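Side-chain contacts in computationally designed four-helix bundle protein (Synthetic construct, PDB 3U3B), which is of unknown function but forms a computationally redesigned, hyperthermostable four-helix bundle of the Hpt domain family: residues Q5-I8 with K9-D13; E37-N40 with K41-R44. All blocks are in the same frame, centred on the assembly; numbering follows the deposited sequence.

Interaction 1: residues Q5-I8 with K9-D13; sequences QEYI and KKVTD
Ile8 O is approached from one turn further along helix 3-30 by two groups of Thr12. The backbone N of Thr12 donates to it over 3.0 Å, an ordinary helical bond, while Thr12 OG1 stands 3.1 Å from Ile8 O. The hydroxyl has Lys9 O within similar reach, and its single proton may serve either carbonyl. Thr12 suits the place because its OG1 sits between the backbone N and the carbonyl carbon (chi1 57°), which turns the hydroxyl back on the preceding turn and gives a buried polar group backbone acceptors.

Beside it, Tyr7 and Val11 form the apolar contact. Val11 CG2 lies over one face of the Tyr7 ring, 3.9 Å from the centroid and displaced toward the rim, a CH-pi contact nearest at Tyr7 CZ (3.7 Å). With CG anti to the Tyr7 backbone N (chi1 173°), the ring runs on toward the next turn and lays a face against the Val11 methyl. Both side chains also touch Met56 of helix 36-56, and Val11 meets Ile52 there as well; a small branched side chain can do both. Apolar contact thus joins the start of helix 3-30 to helix 36-56, while Thr12 settles its buried hydroxyl on carbonyls of its own helix.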
loop_
_atom_site.group_PDB
_atom_site.type_symbol
_atom_site.label_atom_id
_atom_site.label_comp_id
_atom_site.label_asym_id
_atom_site.label_seq_id
_atom_site.Cartn_x
_atom_site.Cartn_y
_atom_site.Cartn_z
ATOM N N GLN A 5 -16.708 -5.816 17.237
ATOM C CA GLN A 5 -15.645 -4.859 17.558
ATOM C C GLN A 5 -14.279 -5.542 17.485
ATOM O O GLN A 5 -13.287 -4.939 17.080
ATOM C CB GLN A 5 -15.855 -4.247 18.955
ATOM C CG GLN A 5 -17.214 -3.554 19.144
ATOM C CD GLN A 5 -17.392 -2.344 18.232
ATOM O OE1 GLN A 5 -16.433 -1.865 17.619
ATOM N NE2 GLN A 5 -18.626 -1.846 18.138
ATOM N N GLU A 6 -14.221 -6.798 17.897
ATOM C CA GLU A 6 -12.962 -7.532 17.871
ATOM C C GLU A 6 -12.583 -7.823 16.435
ATOM O O GLU A 6 -11.412 -7.753 16.059
ATOM C CB GLU A 6 -13.094 -8.823 18.679
ATOM C CG GLU A 6 -13.234 -8.560 20.164
ATOM C CD GLU A 6 -13.360 -9.827 20.980
ATOM O OE1 GLU A 6 -13.365 -10.928 20.386
ATOM O OE2 GLU A 6 -13.452 -9.719 22.221
ATOM N N TYR A 7 -13.587 -8.129 15.627
ATOM C CA TYR A 7 -13.375 -8.369 14.206
ATOM C C TYR A 7 -12.770 -7.179 13.492
ATOM O O TYR A 7 -11.798 -7.326 12.741
ATOM C CB TYR A 7 -14.687 -8.704 13.533
ATOM C CG TYR A 7 -14.600 -8.812 12.033
ATOM C CD1 TYR A 7 -14.022 -9.925 11.426
ATOM C CD2 TYR A 7 -15.110 -7.825 11.218
ATOM C CE1 TYR A 7 -13.960 -10.041 10.037
ATOM C CE2 TYR A 7 -15.048 -7.935 9.839
ATOM C CZ TYR A 7 -14.476 -9.042 9.257
ATOM O OH TYR A 7 -14.425 -9.151 7.885
ATOM N N ILE A 8 -13.357 -6.002 13.689
ATOM C CA ILE A 8 -12.818 -4.805 13.065
ATOM C C ILE A 8 -11.396 -4.510 13.538
ATOM O O ILE A 8 -10.574 -4.058 12.754
ATOM C CB ILE A 8 -13.706 -3.554 13.255
ATOM C CG1 ILE A 8 -14.053 -3.332 14.725
ATOM C CG2 ILE A 8 -14.953 -3.686 12.430
ATOM C CD1 ILE A 8 -13.075 -2.440 15.468
ATOM N N LYS A 9 -11.101 -4.769 14.807
ATOM C CA LYS A 9 -9.753 -4.542 15.326
ATOM C C LYS A 9 -8.731 -5.488 14.661
ATOM O O LYS A 9 -7.619 -5.075 14.274
ATOM C CB LYS A 9 -9.740 -4.739 16.835
ATOM C CG LYS A 9 -8.379 -4.469 17.471
ATOM C CD LYS A 9 -8.317 -4.978 18.908
ATOM C CE LYS A 9 -6.961 -4.691 19.560
ATOM N NZ LYS A 9 -6.729 -3.229 19.751
ATOM N N LYS A 10 -9.115 -6.754 14.532
ATOM C CA LYS A 10 -8.333 -7.773 13.831
ATOM C C LYS A 10 -8.078 -7.405 12.356
ATOM O O LYS A 10 -6.970 -7.598 11.816
ATOM C CB LYS A 10 -9.067 -9.121 13.960
ATOM C CG LYS A 10 -8.275 -10.353 13.499
ATOM C CD LYS A 10 -7.711 -11.192 14.670
ATOM C CE LYS A 10 -6.966 -12.436 14.157
ATOM N NZ LYS A 10 -7.774 -13.179 13.127
ATOM N N VAL A 11 -9.088 -6.854 11.694
ATOM C CA VAL A 11 -8.957 -6.493 10.287
ATOM C C VAL A 11 -8.054 -5.270 10.102
ATOM O O VAL A 11 -7.205 -5.258 9.202
ATOM C CB VAL A 11 -10.318 -6.243 9.646
ATOM C CG1 VAL A 11 -10.181 -5.573 8.280
ATOM C CG2 VAL A 11 -11.059 -7.548 9.520
ATOM N N THR A 12 -8.203 -4.271 10.966
ATOM C CA THR A 12 -7.377 -3.072 10.876
ATOM C C THR A 12 -5.935 -3.348 11.287
ATOM O O THR A 12 -5.006 -2.719 10.764
ATOM C CB THR A 12 -7.957 -1.868 11.679
ATOM O OG1 THR A 12 -8.139 -2.220 13.050
ATOM C CG2 THR A 12 -9.289 -1.409 11.083
ATOM N N ASP A 13 -5.736 -4.268 12.224
ATOM C CA ASP A 13 -4.388 -4.671 12.601
ATOM C C ASP A 13 -3.702 -5.408 11.438
ATOM O O ASP A 13 -2.493 -5.269 11.228
ATOM C CB ASP A 13 -4.409 -5.561 13.831
ATOM C CG ASP A 13 -4.615 -4.779 15.124
ATOM O OD1 ASP A 13 -4.569 -3.529 15.099
ATOM O OD2 ASP A 13 -4.808 -5.423 16.177
#

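Interaction 2: residues E37-N40 with K41-R44; sequences EYWN and KIYR
Trp39 and Ile42, three residues apart on helix 36-56, extend together from the helix in the same direction, so that both buried side chains share one face. Ile42 CD1 comes within 3.9 Å of Trp39 CE3, at a slant to the indole. With chi2 of Ile42 near anti (164°), CD1 reaches back to the preceding turn and the indole. Trp39 also packs on Val29 of helix 3-30 and on Met75 and Leu76 of helix 59-76, while its NE1 is hydrogen-bonded to Pro33 O, so a large aromatic can be buried with its one polar atom satisfied. Cutting Ile42 back to alanine is likely to leave a gap on the CE3 flank of the indole, where the CD1 contact would be lost.

On the polar side, Glu37 and Lys41 also lie alongside each other. They meet through their aliphatic parts, Glu37 CG to Lys41 CE at 3.9 Å, whereas Glu37 OE2 and Lys41 NZ are 4.7 Å apart, too far for a salt bridge.

Asn40 and Arg44 meet at an angle. A bend at chi3 (-63°) folds the arginine back, and the main-chain O of Asn40 lies 3.7 Å above the guanidinium plane, over its centre. The side chains touch through Asn40 CB and Arg44 NH2 (3.9 Å); the amide and guanidinium planes, though only 7° from parallel, are displaced from each other rather than stacked. Asn40 ND2 is hydrogen-bonded to Met36 O, one turn back, a bond that suits an asparagine here. The helix is therefore amphipathic, with apolar contact inward and, outward, charges whose attraction is probably modest.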
loop_
_atom_site.group_PDB
_atom_site.type_symbol
_atom_site.label_atom_id
_atom_site.label_comp_id
_atom_site.label_asym_id
_atom_site.label_seq_id
_atom_site.Cartn_x
_atom_site.Cartn_y
_atom_site.Cartn_z
ATOM N N GLU A 37 12.125 -6.942 -8.139
ATOM C CA GLU A 37 11.653 -7.932 -7.173
ATOM C C GLU A 37 10.853 -7.249 -6.036
ATOM O O GLU A 37 9.770 -7.721 -5.620
ATOM C CB GLU A 37 12.846 -8.716 -6.638
ATOM C CG GLU A 37 12.498 -9.906 -5.796
ATOM C CD GLU A 37 13.718 -10.740 -5.441
ATOM O OE1 GLU A 37 14.772 -10.579 -6.104
ATOM O OE2 GLU A 37 13.626 -11.554 -4.497
ATOM N N TYR A 38 11.352 -6.114 -5.563
ATOM C CA TYR A 38 10.651 -5.399 -4.495
ATOM C C TYR A 38 9.406 -4.725 -5.009
ATOM O O TYR A 38 8.381 -4.753 -4.354
ATOM C CB TYR A 38 11.585 -4.389 -3.824
ATOM C CG TYR A 38 12.521 -5.035 -2.835
ATOM C CD1 TYR A 38 12.039 -5.599 -1.673
ATOM C CD2 TYR A 38 13.893 -5.069 -3.063
ATOM C CE1 TYR A 38 12.891 -6.188 -0.748
ATOM C CE2 TYR A 38 14.760 -5.652 -2.141
ATOM C CZ TYR A 38 14.245 -6.212 -0.990
ATOM O OH TYR A 38 15.082 -6.804 -0.069
ATOM N N TRP A 39 9.461 -4.174 -6.212
ATOM C CA TRP A 39 8.270 -3.564 -6.778
ATOM C C TRP A 39 7.151 -4.579 -6.991
ATOM O O TRP A 39 5.975 -4.294 -6.716
ATOM C CB TRP A 39 8.586 -2.844 -8.051
ATOM C CG TRP A 39 9.359 -1.578 -7.830
ATOM C CD1 TRP A 39 10.592 -1.277 -8.339
ATOM C CD2 TRP A 39 8.964 -0.451 -7.035
ATOM N NE1 TRP A 39 10.988 -0.025 -7.914
ATOM C CE2 TRP A 39 10.008 0.502 -7.113
ATOM C CE3 TRP A 39 7.831 -0.147 -6.271
ATOM C CZ2 TRP A 39 9.953 1.728 -6.460
ATOM C CZ3 TRP A 39 7.782 1.087 -5.615
ATOM C CH2 TRP A 39 8.841 2.002 -5.715
ATOM N N ASN A 40 7.500 -5.765 -7.441
ATOM C CA ASN A 40 6.508 -6.831 -7.558
ATOM C C ASN A 40 5.885 -7.224 -6.236
ATOM O O ASN A 40 4.646 -7.379 -6.144
ATOM C CB ASN A 40 7.103 -8.050 -8.274
ATOM C CG ASN A 40 6.999 -7.938 -9.771
ATOM O OD1 ASN A 40 5.900 -8.005 -10.323
ATOM N ND2 ASN A 40 8.153 -7.795 -10.458
ATOM N N LYS A 41 6.699 -7.411 -5.198
ATOM C CA LYS A 41 6.170 -7.767 -3.871
ATOM C C LYS A 41 5.252 -6.668 -3.346
ATOM O O LYS A 41 4.192 -6.940 -2.753
ATOM C CB LYS A 41 7.312 -7.966 -2.859
ATOM C CG LYS A 41 7.968 -9.354 -2.979
ATOM C CD LYS A 41 9.354 -9.442 -2.304
ATOM C CE LYS A 41 10.144 -10.679 -2.766
ATOM N NZ LYS A 41 9.344 -11.945 -2.712
ATOM N N ILE A 42 5.687 -5.433 -3.534
ATOM C CA ILE A 42 4.910 -4.279 -3.145
ATOM C C ILE A 42 3.568 -4.220 -3.858
ATOM O O ILE A 42 2.534 -3.984 -3.218
ATOM C CB ILE A 42 5.716 -2.970 -3.382
ATOM C CG1 ILE A 42 6.826 -2.834 -2.338
ATOM C CG2 ILE A 42 4.818 -1.728 -3.351
ATOM C CD1 ILE A 42 7.872 -1.800 -2.742
ATOM N N TYR A 43 3.563 -4.457 -5.163
ATOM C CA TYR A 43 2.319 -4.433 -5.907
ATOM C C TYR A 43 1.373 -5.457 -5.319
ATOM O O TYR A 43 0.199 -5.149 -5.093
ATOM C CB TYR A 43 2.525 -4.748 -7.383
ATOM C CG TYR A 43 1.251 -4.595 -8.165
ATOM C CD1 TYR A 43 0.922 -3.389 -8.757
ATOM C CD2 TYR A 43 0.326 -5.641 -8.235
ATOM C CE1 TYR A 43 -0.251 -3.230 -9.438
ATOM C CE2 TYR A 43 -0.868 -5.486 -8.931
ATOM C CZ TYR A 43 -1.143 -4.275 -9.514
ATOM O OH TYR A 43 -2.305 -4.106 -10.197
ATOM N N ARG A 44 1.870 -6.677 -5.079
ATOM C CA ARG A 44 0.996 -7.758 -4.573
ATOM C C ARG A 44 0.484 -7.516 -3.129
ATOM O O ARG A 44 -0.642 -7.912 -2.798
ATOM C CB ARG A 44 1.622 -9.152 -4.748
ATOM C CG ARG A 44 1.656 -9.625 -6.222
ATOM C CD ARG A 44 2.227 -11.035 -6.419
ATOM N NE ARG A 44 3.637 -11.103 -6.002
ATOM C CZ ARG A 44 4.692 -11.087 -6.805
ATOM N NH1 ARG A 44 4.568 -11.052 -8.123
ATOM N NH2 ARG A 44 5.896 -11.145 -6.274
#

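Interactions 1 and 2 belong to helices 3-30 and 36-56, which follow each other in the chain, but they sit toward different ends of the bundle: their centres are about 26 Å apart and their nearest atoms about 14 Å, without touching. What joins them is the packing of the two helices. Residues 5-13 lean on the far part of helix 36-56, at Ile52 and Met56, whereas residues 37-44 meet the late turns of helix 3-30 around Val29, as expected for an antiparallel hairpin. Interaction 2 lies nearer the middle of the chain, about 10 Å from its centre against about 18 Å, and additionally reaches helix 59-76.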